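Local coordinates for protein putative GTP pyrophosphokinase (Streptococcus mutans, PDB 3L9D) that probably transfers pyrophosphate from ATP to GTP to make pppGpp, the precursor of the alarmone ppGpp, at residues 101-112 and 169-180. Numbering follows the deposited sequence.
Sequences DMQDIAGLRIMV and MAEIQIRTLAMN
Arg109 and Arg175 overlap only partly, Arg175 NH1 lying over the rim of one face of the Arg109 guanidinium, with planes 19° apart and Arg109 NE 3.4 Å from Arg175 NH1. Both atoms are donors, so no bond joins them; the strands beneath bring the groups together. Arg175 NH1 donates to Asn180 OD1 at 2.9 Å, in the carbonyl plane, and Arg175 NH2 hydrogen-bonds Tyr148 OH. Gln173 extends a polar row along the same face, its NE2 meeting Glu171 OE1 at 2.9 Å from above the carboxylate plane. Near the strand start, Asp104 CB packs 3.5 Å from Glu171 CB. Met169 SD lies 3.9 Å from Gln103 CG, and a water accepting from Ile105 N sits 2.7 Å from Met169 O. Further along, the bent Met111 chain sets CG 3.6 Å from Leu177 CD1 and SD against Asn180.

On the reverse face Ile110 CD1 meets Ile172 CG2 at 3.7 Å; chi1 of -56° turns that branch anti to the backbone N, toward Ile110. Six backbone hydrogen bonds, from Glu171 N to Ala106 O through Val112 N to Arg175 O, alternate as in a parallel ladder, the axes 22° apart. The EIQIRT run 171-176 beside 106-112 fits the RelA/SpoT nucleotidyltransferase-like sheet, its polar face consistent with a nucleotide-site lining. Thr176, also bonded to Asp216, caps helix 177-193 in a capping box with Met179. These parallel inner strands are flanked by antiparallel strands 73-78 and 150-161, with helix 42-64 packed on Ala106, Leu108 and Ile172.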
ATOM      1  N   ASP A 101      11.070   4.391 -14.871  1.00 31.75           N
ATOM      2  CA  ASP A 101      11.414   3.024 -14.473  1.00 33.22           C
ATOM      3  C   ASP A 101      11.180   2.651 -13.005  1.00 29.02           C
ATOM      4  O   ASP A 101      11.052   1.468 -12.690  1.00 34.75           O
ATOM      5  CB  ASP A 101      12.859   2.683 -14.873  1.00 35.16           C
ATOM      6  CG  ASP A 101      13.011   2.348 -16.364  1.00 43.56           C
ATOM      7  OD1 ASP A 101      11.990   2.233 -17.096  1.00 39.35           O
ATOM      8  OD2 ASP A 101      14.176   2.188 -16.796  1.00 45.95           O
ATOM      9  N   MET A 102      11.154   3.626 -12.102  1.00 25.78           N
ATOM     10  CA  MET A 102      10.900   3.318 -10.692  1.00 25.39           C
ATOM     11  C   MET A 102       9.401   3.433 -10.338  1.00 24.75           C
ATOM     12  O   MET A 102       8.743   4.430 -10.656  1.00 22.88           O
ATOM     13  CB  MET A 102      11.782   4.165  -9.760  1.00 25.33           C
ATOM     14  CG  MET A 102      11.626   3.792  -8.286  1.00 28.91           C
ATOM     15  SD  MET A 102      13.073   4.074  -7.241  1.00 32.10           S
ATOM     16  CE  MET A 102      14.358   3.358  -8.270  1.00 29.86           C
ATOM     17  N   GLN A 103       8.875   2.404  -9.683  1.00 21.11           N
ATOM     18  CA  GLN A 103       7.434   2.226  -9.556  1.00 21.91           C
ATOM     19  C   GLN A 103       6.850   2.712  -8.244  1.00 20.67           C
ATOM     20  O   GLN A 103       5.661   2.990  -8.166  1.00 20.98           O
ATOM     21  CB  GLN A 103       7.062   0.743  -9.741  1.00 19.66           C
ATOM     22  CG  GLN A 103       7.353   0.187 -11.129  1.00 22.63           C
ATOM     23  CD  GLN A 103       6.958  -1.279 -11.266  1.00 24.61           C
ATOM     24  OE1 GLN A 103       7.178  -2.080 -10.359  1.00 28.47           O
ATOM     25  NE2 GLN A 103       6.391  -1.637 -12.409  1.00 20.68           N
ATOM     26  N   ASP A 104       7.680   2.792  -7.211  1.00 22.25           N
ATOM     27  CA  ASP A 104       7.186   3.038  -5.865  1.00 19.71           C
ATOM     28  C   ASP A 104       7.781   4.278  -5.199  1.00 17.92           C
ATOM     29  O   ASP A 104       7.953   4.317  -3.986  1.00 18.78           O
ATOM     30  CB  ASP A 104       7.432   1.808  -4.986  1.00 20.59           C
ATOM     31  CG  ASP A 104       8.916   1.394  -4.924  1.00 26.34           C
ATOM     32  OD1 ASP A 104       9.734   1.870  -5.737  1.00 22.65           O
ATOM     33  OD2 ASP A 104       9.262   0.573  -4.044  1.00 30.00           O
ATOM     34  N   ILE A 105       8.112   5.291  -5.982  1.00 16.49           N
ATOM     35  CA  ILE A 105       8.602   6.506  -5.368  1.00 20.97           C
ATOM     36  C   ILE A 105       7.489   7.088  -4.473  1.00 25.39           C
ATOM     37  O   ILE A 105       7.639   7.169  -3.250  1.00 23.44           O
ATOM     38  CB  ILE A 105       9.139   7.492  -6.410  1.00 23.15           C
ATOM     39  CG1 ILE A 105      10.362   6.865  -7.093  1.00 21.70           C
ATOM     40  CG2 ILE A 105       9.482   8.843  -5.768  1.00 17.27           C
ATOM     41  CD1 ILE A 105      11.081   7.774  -8.052  1.00 21.21           C
ATOM     42  N   ALA A 106       6.355   7.443  -5.065  1.00 24.27           N
ATOM     43  CA  ALA A 106       5.188   7.722  -4.245  1.00 21.49           C
ATOM     44  C   ALA A 106       4.672   6.383  -3.753  1.00 18.36           C
ATOM     45  O   ALA A 106       4.520   5.448  -4.544  1.00 16.42           O
ATOM     46  CB  ALA A 106       4.128   8.439  -5.046  1.00 16.56           C
ATOM     47  N   GLY A 107       4.411   6.285  -2.454  1.00 14.60           N
ATOM     48  CA  GLY A 107       3.876   5.057  -1.895  1.00 17.16           C
ATOM     49  C   GLY A 107       2.632   5.294  -1.062  1.00 19.93           C
ATOM     50  O   GLY A 107       2.632   6.160  -0.189  1.00 18.81           O
ATOM     51  N   LEU A 108       1.567   4.537  -1.324  1.00 17.83           N
ATOM     52  CA  LEU A 108       0.325   4.707  -0.583  1.00 16.33           C
ATOM     53  C   LEU A 108      -0.143   3.426   0.071  1.00 19.45           C
ATOM     54  O   LEU A 108       0.115   2.334  -0.422  1.00 23.56           O
ATOM     55  CB  LEU A 108      -0.775   5.266  -1.476  1.00 19.64           C
ATOM     56  CG  LEU A 108      -0.728   6.784  -1.649  1.00 19.69           C
ATOM     57  CD1 LEU A 108      -0.420   7.156  -3.065  1.00 17.22           C
ATOM     58  CD2 LEU A 108      -2.044   7.401  -1.187  1.00 17.96           C
ATOM     59  N   ARG A 109      -0.842   3.566   1.185  1.00 18.29           N
ATOM     60  CA  ARG A 109      -1.357   2.412   1.897  1.00 23.30           C
ATOM     61  C   ARG A 109      -2.840   2.547   2.159  1.00 20.14           C
ATOM     62  O   ARG A 109      -3.269   3.501   2.782  1.00 21.09           O
ATOM     63  CB  ARG A 109      -0.635   2.229   3.225  1.00 23.33           C
ATOM     64  CG  ARG A 109       0.799   1.869   3.054  1.00 24.88           C
ATOM     65  CD  ARG A 109       1.276   1.035   4.209  1.00 29.53           C
ATOM     66  NE  ARG A 109       2.654   0.620   3.968  1.00 38.64           N
ATOM     67  CZ  ARG A 109       3.642   0.784   4.842  1.00 38.71           C
ATOM     68  NH1 ARG A 109       3.384   1.351   6.024  1.00 30.48           N
ATOM     69  NH2 ARG A 109       4.877   0.378   4.532  1.00 33.66           N
ATOM     70  N   ILE A 110      -3.617   1.579   1.689  1.00 21.41           N
ATOM     71  CA  ILE A 110      -5.043   1.553   1.964  1.00 19.26           C
ATOM     72  C   ILE A 110      -5.300   0.463   2.988  1.00 20.91           C
ATOM     73  O   ILE A 110      -5.143  -0.726   2.693  1.00 25.30           O
ATOM     74  CB  ILE A 110      -5.846   1.338   0.672  1.00 16.04           C
ATOM     75  CG1 ILE A 110      -5.558   2.500  -0.297  1.00 17.48           C
ATOM     76  CG2 ILE A 110      -7.323   1.196   0.967  1.00 13.89           C
ATOM     77  CD1 ILE A 110      -6.265   2.434  -1.655  1.00 13.26           C
ATOM     78  N   MET A 111      -5.652   0.870   4.204  1.00 21.16           N
ATOM     79  CA  MET A 111      -5.951  -0.069   5.285  1.00 17.42           C
ATOM     80  C   MET A 111      -7.412  -0.512   5.237  1.00 18.28           C
ATOM     81  O   MET A 111      -8.325   0.302   5.350  1.00 21.94           O
ATOM     82  CB  MET A 111      -5.624   0.553   6.648  1.00 19.16           C
ATOM     83  CG  MET A 111      -4.448  -0.106   7.363  1.00 24.33           C
ATOM     84  SD  MET A 111      -2.910  -0.049   6.401  1.00 25.29           S
ATOM     85  CE  MET A 111      -2.554   1.711   6.459  1.00 22.96           C
ATOM     86  N   VAL A 112      -7.625  -1.810   5.054  1.00 19.21           N
ATOM     87  CA  VAL A 112      -8.964  -2.387   5.014  1.00 21.61           C
ATOM     88  C   VAL A 112      -9.208  -3.220   6.261  1.00 24.09           C
ATOM     89  O   VAL A 112      -8.259  -3.700   6.873  1.00 24.42           O
ATOM     90  CB  VAL A 112      -9.167  -3.310   3.779  1.00 24.75           C
ATOM     91  CG1 VAL A 112      -9.051  -2.514   2.463  1.00 17.91           C
ATOM     92  CG2 VAL A 112      -8.187  -4.503   3.828  1.00 20.99           C
ATOM     93  N   MET A 169       4.700   7.282 -11.179  1.00 23.92           N
ATOM     94  CA  MET A 169       4.156   6.001 -10.745  1.00 21.42           C
ATOM     95  C   MET A 169       4.075   5.942  -9.230  1.00 18.64           C
ATOM     96  O   MET A 169       5.002   6.349  -8.532  1.00 17.75           O
ATOM     97  CB  MET A 169       4.987   4.836 -11.283  1.00 21.49           C
ATOM     98  CG  MET A 169       4.576   4.366 -12.679  1.00 21.64           C
ATOM     99  SD  MET A 169       5.514   2.906 -13.182  1.00 21.32           S
ATOM    100  CE  MET A 169       7.051   3.652 -13.712  1.00 20.96           C
ATOM    101  N   ALA A 170       2.951   5.451  -8.730  1.00 15.82           N
ATOM    102  CA  ALA A 170       2.767   5.311  -7.300  1.00 19.56           C
ATOM    103  C   ALA A 170       2.516   3.844  -6.945  1.00 20.94           C
ATOM    104  O   ALA A 170       1.835   3.123  -7.678  1.00 17.02           O
ATOM    105  CB  ALA A 170       1.621   6.178  -6.829  1.00 15.73           C
ATOM    106  N   GLU A 171       3.077   3.391  -5.829  1.00 18.96           N
ATOM    107  CA  GLU A 171       2.737   2.062  -5.355  1.00 15.92           C
ATOM    108  C   GLU A 171       1.690   2.100  -4.241  1.00 17.28           C
ATOM    109  O   GLU A 171       1.929   2.641  -3.159  1.00 19.27           O
ATOM    110  CB  GLU A 171       3.966   1.327  -4.876  1.00 15.51           C
ATOM    111  CG  GLU A 171       3.588   0.100  -4.090  1.00 16.46           C
ATOM    112  CD  GLU A 171       4.750  -0.829  -3.889  1.00 22.35           C
ATOM    113  OE1 GLU A 171       5.386  -0.743  -2.811  1.00 19.58           O
ATOM    114  OE2 GLU A 171       5.024  -1.640  -4.818  1.00 24.73           O
ATOM    115  N   ILE A 172       0.525   1.537  -4.523  1.00 13.52           N
ATOM    116  CA  ILE A 172      -0.536   1.410  -3.544  1.00 13.69           C
ATOM    117  C   ILE A 172      -0.519   0.022  -2.917  1.00 17.56           C
ATOM    118  O   ILE A 172      -0.696  -0.986  -3.602  1.00 20.83           O
ATOM    119  CB  ILE A 172      -1.896   1.615  -4.220  1.00 11.83           C
ATOM    120  CG1 ILE A 172      -1.924   2.964  -4.920  1.00 13.76           C
ATOM    121  CG2 ILE A 172      -3.022   1.526  -3.215  1.00 12.31           C
ATOM    122  CD1 ILE A 172      -2.953   3.047  -6.015  1.00 14.89           C
ATOM    123  N   GLN A 173      -0.301  -0.055  -1.615  1.00 19.73           N
ATOM    124  CA  GLN A 173      -0.437  -1.345  -0.942  1.00 20.61           C
ATOM    125  C   GLN A 173      -1.728  -1.403  -0.163  1.00 20.67           C
ATOM    126  O   GLN A 173      -2.078  -0.443   0.533  1.00 24.07           O
ATOM    127  CB  GLN A 173       0.752  -1.633  -0.028  1.00 19.75           C
ATOM    128  CG  GLN A 173       2.021  -1.883  -0.818  1.00 23.25           C
ATOM    129  CD  GLN A 173       3.176  -2.245   0.063  1.00 26.16           C
ATOM    130  OE1 GLN A 173       3.019  -2.990   1.027  1.00 28.62           O
ATOM    131  NE2 GLN A 173       4.351  -1.715  -0.252  1.00 25.08           N
ATOM    132  N   ILE A 174      -2.430  -2.524  -0.289  1.00 15.62           N
ATOM    133  CA  ILE A 174      -3.703  -2.719   0.386  1.00 17.74           C
ATOM    134  C   ILE A 174      -3.526  -3.786   1.486  1.00 20.21           C
ATOM    135  O   ILE A 174      -3.005  -4.873   1.236  1.00 22.69           O
ATOM    136  CB  ILE A 174      -4.781  -3.106  -0.649  1.00 19.22           C
ATOM    137  CG1 ILE A 174      -4.702  -2.145  -1.844  1.00 20.87           C
ATOM    138  CG2 ILE A 174      -6.171  -3.114  -0.024  1.00 14.73           C
ATOM    139  CD1 ILE A 174      -5.478  -2.570  -3.066  1.00 12.25           C
ATOM    140  N   ARG A 175      -3.947  -3.478   2.708  1.00 21.89           N
ATOM    141  CA  ARG A 175      -3.596  -4.317   3.855  1.00 18.99           C
ATOM    142  C   ARG A 175      -4.672  -4.338   4.917  1.00 20.67           C
ATOM    143  O   ARG A 175      -5.340  -3.334   5.144  1.00 22.72           O
ATOM    144  CB  ARG A 175      -2.327  -3.773   4.512  1.00 17.15           C
ATOM    145  CG  ARG A 175      -1.077  -3.904   3.684  1.00 20.64           C
ATOM    146  CD  ARG A 175       0.101  -3.298   4.403  1.00 21.90           C
ATOM    147  NE  ARG A 175       1.365  -3.520   3.702  1.00 20.12           N
ATOM    148  CZ  ARG A 175       2.549  -3.113   4.153  1.00 21.15           C
ATOM    149  NH1 ARG A 175       2.638  -2.465   5.308  1.00 23.45           N
ATOM    150  NH2 ARG A 175       3.646  -3.363   3.456  1.00 22.66           N
ATOM    151  N   THR A 176      -4.813  -5.459   5.615  1.00 24.47           N
ATOM    152  CA  THR A 176      -5.563  -5.432   6.878  1.00 22.49           C
ATOM    153  C   THR A 176      -4.748  -4.738   7.973  1.00 22.06           C
ATOM    154  O   THR A 176      -3.544  -4.525   7.846  1.00 21.36           O
ATOM    155  CB  THR A 176      -5.994  -6.843   7.371  1.00 20.99           C
ATOM    156  OG1 THR A 176      -4.854  -7.713   7.474  1.00 20.07           O
ATOM    157  CG2 THR A 176      -7.009  -7.438   6.437  1.00 20.44           C
ATOM    158  N   LEU A 177      -5.411  -4.383   9.060  1.00 26.68           N
ATOM    159  CA  LEU A 177      -4.718  -3.788  10.182  1.00 22.01           C
ATOM    160  C   LEU A 177      -3.591  -4.741  10.651  1.00 26.18           C
ATOM    161  O   LEU A 177      -2.435  -4.323  10.845  1.00 20.59           O
ATOM    162  CB  LEU A 177      -5.733  -3.491  11.284  1.00 24.88           C
ATOM    163  CG  LEU A 177      -6.772  -2.372  11.029  1.00 41.02           C
ATOM    164  CD1 LEU A 177      -6.723  -1.775   9.585  1.00 32.97           C
ATOM    165  CD2 LEU A 177      -8.226  -2.803  11.399  1.00 36.01           C
ATOM    166  N   ALA A 178      -3.920  -6.028  10.788  1.00 22.92           N
ATOM    167  CA  ALA A 178      -2.935  -7.035  11.202  1.00 26.08           C
ATOM    168  C   ALA A 178      -1.795  -7.201  10.201  1.00 24.06           C
ATOM    169  O   ALA A 178      -0.626  -7.322  10.592  1.00 24.67           O
ATOM    170  CB  ALA A 178      -3.606  -8.381  11.478  1.00 27.37           C
ATOM    171  N   MET A 179      -2.135  -7.216   8.911  1.00 24.54           N
ATOM    172  CA  MET A 179      -1.118  -7.302   7.858  1.00 25.00           C
ATOM    173  C   MET A 179      -0.128  -6.168   7.981  1.00 21.64           C
ATOM    174  O   MET A 179       1.082  -6.362   7.873  1.00 27.00           O
ATOM    175  CB  MET A 179      -1.755  -7.241   6.474  1.00 26.97           C
ATOM    176  CG  MET A 179      -2.138  -8.588   5.899  1.00 25.65           C
ATOM    177  SD  MET A 179      -3.119  -8.365   4.404  1.00 24.16           S
ATOM    178  CE  MET A 179      -4.541  -9.365   4.830  1.00 26.49           C
ATOM    179  N   ASN A 180      -0.660  -4.973   8.193  1.00 23.01           N
ATOM    180  CA  ASN A 180       0.168  -3.795   8.311  1.00 22.66           C
ATOM    181  C   ASN A 180       1.019  -3.801   9.575  1.00 20.79           C
ATOM    182  O   ASN A 180       2.187  -3.437   9.524  1.00 21.19           O
ATOM    183  CB  ASN A 180      -0.668  -2.534   8.258  1.00 21.75           C
ATOM    184  CG  ASN A 180       0.190  -1.301   8.248  1.00 26.51           C
ATOM    185  OD1 ASN A 180       1.081  -1.160   7.397  1.00 23.89           O
ATOM    186  ND2 ASN A 180      -0.046  -0.405   9.208  1.00 20.91           N
TER
HETATM  187  O   HOH W   1       7.686   6.083  -8.687  1.00 17.82           O
HETATM  188  O   HOH W   2       7.778   7.133 -11.217  1.00 19.04           O
HETATM  189  O   HOH W   3       8.324  -1.730  -5.462  1.00 37.78           O